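Local coordinates for uncharacterized protein (PDB 3FD9) that acts as an anti-activator of type III secretion genes, probably by disrupting ExsA self-association and DNA binding until ExsC counteracts it, at residues L126-R137 / C164-L175. Sequence-based numbering, arbitrary orientation.
Sequences LVELETQSRQLR and CQARTQEQVAEL
T168 is a knob in a hole on the facing helix formed by L129, Q132, S133 and L136. Its CG2 comes 3.6 Å from L129 O, while OG1 lies against CG of Q132. That hydroxyl donates back to C164 O at 2.9 Å, on the face of the carbonyl opposite T168 N, which also bonds to C164 O; the bond is consistent with the observed rotation, in which CG2 faces L129 O and S133 CB while OG1 lies by Q132 and L136.

Apolar contacts lie to both sides of this knob. Toward the start of 126-137, L129 CD1 reaches V172 CG2 at 3.9 Å, the two side chains running alongside one another with opposite headings, and L126 CD2 meets L175 CB. Toward its end, L136 CD1 packs on C164 CB (3.9 Å).

One polar link crosses the interface: Q165 NE2 donates to S133 OG, 2.9 Å with an N-H...O angle of 150°, the hydroxyl close to the amide plane. CG of Q165 is anti to the backbone N and the chain bends at chi2, which carries the amide to S133. The R137 guanidinium stacks almost parallel (8°) on the Q165 amide, but off-centre, with OE1 above its rim.

The axes of the two segments approach to 10.0 Å with 157° between their directions, which establishes an antiparallel pair joining helices 119-147 and 157-189, the two arms of the ExsD helical hairpin. A second subunit packs against the same hairpin, with its R145 on L129 and Q132 and its F142 on L136, while R42 of the third subunit touches L126.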
# COMPACT_ATOMS: atom_id res chain seq x y z
N LEU A 126 20.81 8.64 -0.71
CA LEU A 126 19.80 9.38 -1.46
C LEU A 126 18.43 9.11 -0.87
O LEU A 126 17.66 10.03 -0.61
CB LEU A 126 19.82 8.99 -2.94
CG LEU A 126 20.64 9.90 -3.84
CD1 LEU A 126 20.32 9.62 -5.30
CD2 LEU A 126 20.38 11.36 -3.50
N VAL A 127 18.12 7.83 -0.66
CA VAL A 127 16.84 7.44 -0.11
C VAL A 127 16.55 8.20 1.17
O VAL A 127 15.46 8.75 1.34
CB VAL A 127 16.78 5.93 0.17
CG1 VAL A 127 15.47 5.57 0.87
CG2 VAL A 127 16.92 5.14 -1.13
N GLU A 128 17.53 8.25 2.06
CA GLU A 128 17.35 8.95 3.33
C GLU A 128 17.31 10.46 3.12
O GLU A 128 16.71 11.19 3.90
CB GLU A 128 18.46 8.58 4.31
CG GLU A 128 18.39 7.14 4.78
CD GLU A 128 19.60 6.73 5.59
OE1 GLU A 128 20.25 7.62 6.19
OE2 GLU A 128 19.90 5.52 5.64
N LEU A 129 17.96 10.91 2.05
CA LEU A 129 17.99 12.32 1.72
C LEU A 129 16.67 12.75 1.10
O LEU A 129 16.25 13.89 1.24
CB LEU A 129 19.15 12.64 0.78
CG LEU A 129 20.50 12.86 1.45
CD1 LEU A 129 21.48 13.48 0.47
CD2 LEU A 129 20.31 13.76 2.65
N GLU A 130 16.03 11.82 0.40
CA GLU A 130 14.74 12.08 -0.21
C GLU A 130 13.69 12.20 0.89
O GLU A 130 12.91 13.14 0.94
CB GLU A 130 14.37 10.95 -1.17
CG GLU A 130 13.50 11.38 -2.35
CD GLU A 130 14.30 12.07 -3.45
OE1 GLU A 130 13.85 13.13 -3.95
OE2 GLU A 130 15.38 11.56 -3.82
N THR A 131 13.69 11.22 1.79
CA THR A 131 12.85 11.23 2.98
C THR A 131 12.97 12.54 3.77
O THR A 131 11.98 13.19 4.05
CB THR A 131 13.21 10.07 3.91
OG1 THR A 131 13.03 8.83 3.22
CG2 THR A 131 12.34 10.09 5.16
N GLN A 132 14.20 12.90 4.14
CA GLN A 132 14.43 14.15 4.86
C GLN A 132 13.86 15.31 4.07
O GLN A 132 13.35 16.28 4.64
CB GLN A 132 15.93 14.37 5.08
CG GLN A 132 16.33 15.80 5.45
CD GLN A 132 16.00 16.17 6.90
OE1 GLN A 132 15.31 15.43 7.60
NE2 GLN A 132 16.52 17.31 7.35
N SER A 133 13.95 15.22 2.75
CA SER A 133 13.41 16.25 1.87
C SER A 133 11.90 16.30 1.99
O SER A 133 11.32 17.35 2.25
CB SER A 133 13.82 15.97 0.43
OG SER A 133 13.51 17.07 -0.40
N ARG A 134 11.26 15.15 1.79
CA ARG A 134 9.82 15.02 1.92
C ARG A 134 9.39 15.57 3.26
O ARG A 134 8.46 16.38 3.35
CB ARG A 134 9.41 13.56 1.81
CG ARG A 134 7.97 13.35 1.36
CD ARG A 134 7.89 13.16 -0.15
NE ARG A 134 8.91 13.91 -0.88
CZ ARG A 134 8.76 15.14 -1.35
NH1 ARG A 134 7.61 15.79 -1.17
NH2 ARG A 134 9.75 15.74 -2.00
N GLN A 135 10.07 15.13 4.31
CA GLN A 135 9.77 15.56 5.68
C GLN A 135 9.76 17.07 5.83
O GLN A 135 8.93 17.63 6.54
CB GLN A 135 10.75 14.93 6.67
CG GLN A 135 10.47 13.47 6.94
CD GLN A 135 9.01 13.24 7.27
OE1 GLN A 135 8.37 14.06 7.94
NE2 GLN A 135 8.45 12.13 6.78
N LEU A 136 10.69 17.73 5.15
CA LEU A 136 10.77 19.18 5.20
C LEU A 136 9.61 19.85 4.46
O LEU A 136 9.22 20.96 4.79
CB LEU A 136 12.12 19.67 4.66
CG LEU A 136 13.37 19.32 5.45
CD1 LEU A 136 14.62 19.76 4.69
CD2 LEU A 136 13.34 19.95 6.83
N ARG A 137 9.07 19.17 3.45
CA ARG A 137 7.92 19.70 2.72
C ARG A 137 6.67 19.59 3.58
O ARG A 137 5.93 20.56 3.74
CB ARG A 137 7.73 18.99 1.39
CG ARG A 137 8.96 19.02 0.50
CD ARG A 137 8.63 18.75 -0.96
NE ARG A 137 9.84 18.52 -1.74
CZ ARG A 137 10.66 19.48 -2.16
NH1 ARG A 137 10.40 20.75 -1.88
NH2 ARG A 137 11.74 19.17 -2.86
N CYS A 164 17.72 24.22 5.67
CA CYS A 164 17.65 22.77 5.77
C CYS A 164 17.36 22.15 4.42
O CYS A 164 18.03 21.20 4.00
CB CYS A 164 16.58 22.34 6.78
SG CYS A 164 17.09 22.49 8.50
N GLN A 165 16.37 22.70 3.73
CA GLN A 165 15.99 22.19 2.41
C GLN A 165 17.10 22.47 1.41
O GLN A 165 17.44 21.62 0.59
CB GLN A 165 14.67 22.82 1.95
CG GLN A 165 14.10 22.19 0.69
CD GLN A 165 13.58 20.78 0.92
OE1 GLN A 165 12.63 20.57 1.67
NE2 GLN A 165 14.20 19.80 0.26
N ALA A 166 17.67 23.68 1.48
CA ALA A 166 18.79 24.05 0.63
C ALA A 166 19.95 23.08 0.79
O ALA A 166 20.39 22.47 -0.18
CB ALA A 166 19.24 25.48 0.93
N ARG A 167 20.44 22.94 2.01
CA ARG A 167 21.52 22.00 2.31
C ARG A 167 21.18 20.62 1.76
O ARG A 167 21.92 20.07 0.95
CB ARG A 167 21.76 21.92 3.82
CG ARG A 167 22.65 20.76 4.25
CD ARG A 167 24.07 20.89 3.69
NE ARG A 167 24.72 22.13 4.10
CZ ARG A 167 25.00 23.14 3.27
NH1 ARG A 167 24.70 23.05 1.98
NH2 ARG A 167 25.59 24.24 3.74
N THR A 168 20.05 20.08 2.20
CA THR A 168 19.60 18.78 1.73
C THR A 168 19.70 18.73 0.21
O THR A 168 20.18 17.75 -0.35
CB THR A 168 18.15 18.49 2.16
OG1 THR A 168 18.10 18.34 3.59
CG2 THR A 168 17.65 17.21 1.51
N GLN A 169 19.25 19.80 -0.43
CA GLN A 169 19.25 19.87 -1.89
C GLN A 169 20.66 19.82 -2.45
O GLN A 169 20.90 19.24 -3.51
CB GLN A 169 18.54 21.14 -2.35
CG GLN A 169 17.73 20.98 -3.62
CD GLN A 169 16.62 19.95 -3.47
OE1 GLN A 169 16.87 18.74 -3.48
NE2 GLN A 169 15.39 20.43 -3.34
N GLU A 170 21.60 20.45 -1.75
CA GLU A 170 22.99 20.51 -2.21
C GLU A 170 23.58 19.11 -2.27
O GLU A 170 24.16 18.72 -3.28
CB GLU A 170 23.84 21.38 -1.28
CG GLU A 170 23.23 22.72 -0.91
CD GLU A 170 23.23 23.72 -2.05
OE1 GLU A 170 23.27 23.30 -3.23
OE2 GLU A 170 23.19 24.94 -1.77
N GLN A 171 23.45 18.37 -1.18
CA GLN A 171 24.05 17.05 -1.11
C GLN A 171 23.40 16.06 -2.07
O GLN A 171 24.06 15.17 -2.57
CB GLN A 171 24.06 16.50 0.33
CG GLN A 171 22.88 16.90 1.18
CD GLN A 171 23.23 16.91 2.65
OE1 GLN A 171 22.39 16.62 3.51
NE2 GLN A 171 24.47 17.25 2.96
N VAL A 172 22.12 16.23 -2.33
CA VAL A 172 21.47 15.42 -3.34
C VAL A 172 22.17 15.67 -4.68
O VAL A 172 22.50 14.73 -5.41
CB VAL A 172 19.95 15.70 -3.45
CG1 VAL A 172 19.39 15.14 -4.74
CG2 VAL A 172 19.22 15.11 -2.26
N ALA A 173 22.40 16.94 -5.00
CA ALA A 173 23.09 17.30 -6.23
C ALA A 173 24.44 16.61 -6.33
O ALA A 173 24.82 16.13 -7.40
CB ALA A 173 23.26 18.81 -6.32
N GLU A 174 25.17 16.58 -5.22
CA GLU A 174 26.48 15.95 -5.19
C GLU A 174 26.37 14.44 -5.38
O GLU A 174 26.95 13.89 -6.32
CB GLU A 174 27.21 16.25 -3.87
CG GLU A 174 28.42 15.37 -3.63
CD GLU A 174 29.18 15.73 -2.37
OE1 GLU A 174 29.00 16.87 -1.87
OE2 GLU A 174 29.97 14.89 -1.88
N LEU A 175 25.64 13.78 -4.49
CA LEU A 175 25.39 12.35 -4.61
C LEU A 175 24.96 12.00 -6.03
O LEU A 175 25.57 11.15 -6.69
CB LEU A 175 24.31 11.91 -3.62
CG LEU A 175 24.75 11.54 -2.20
CD1 LEU A 175 25.80 10.44 -2.24
CD2 LEU A 175 25.27 12.75 -1.45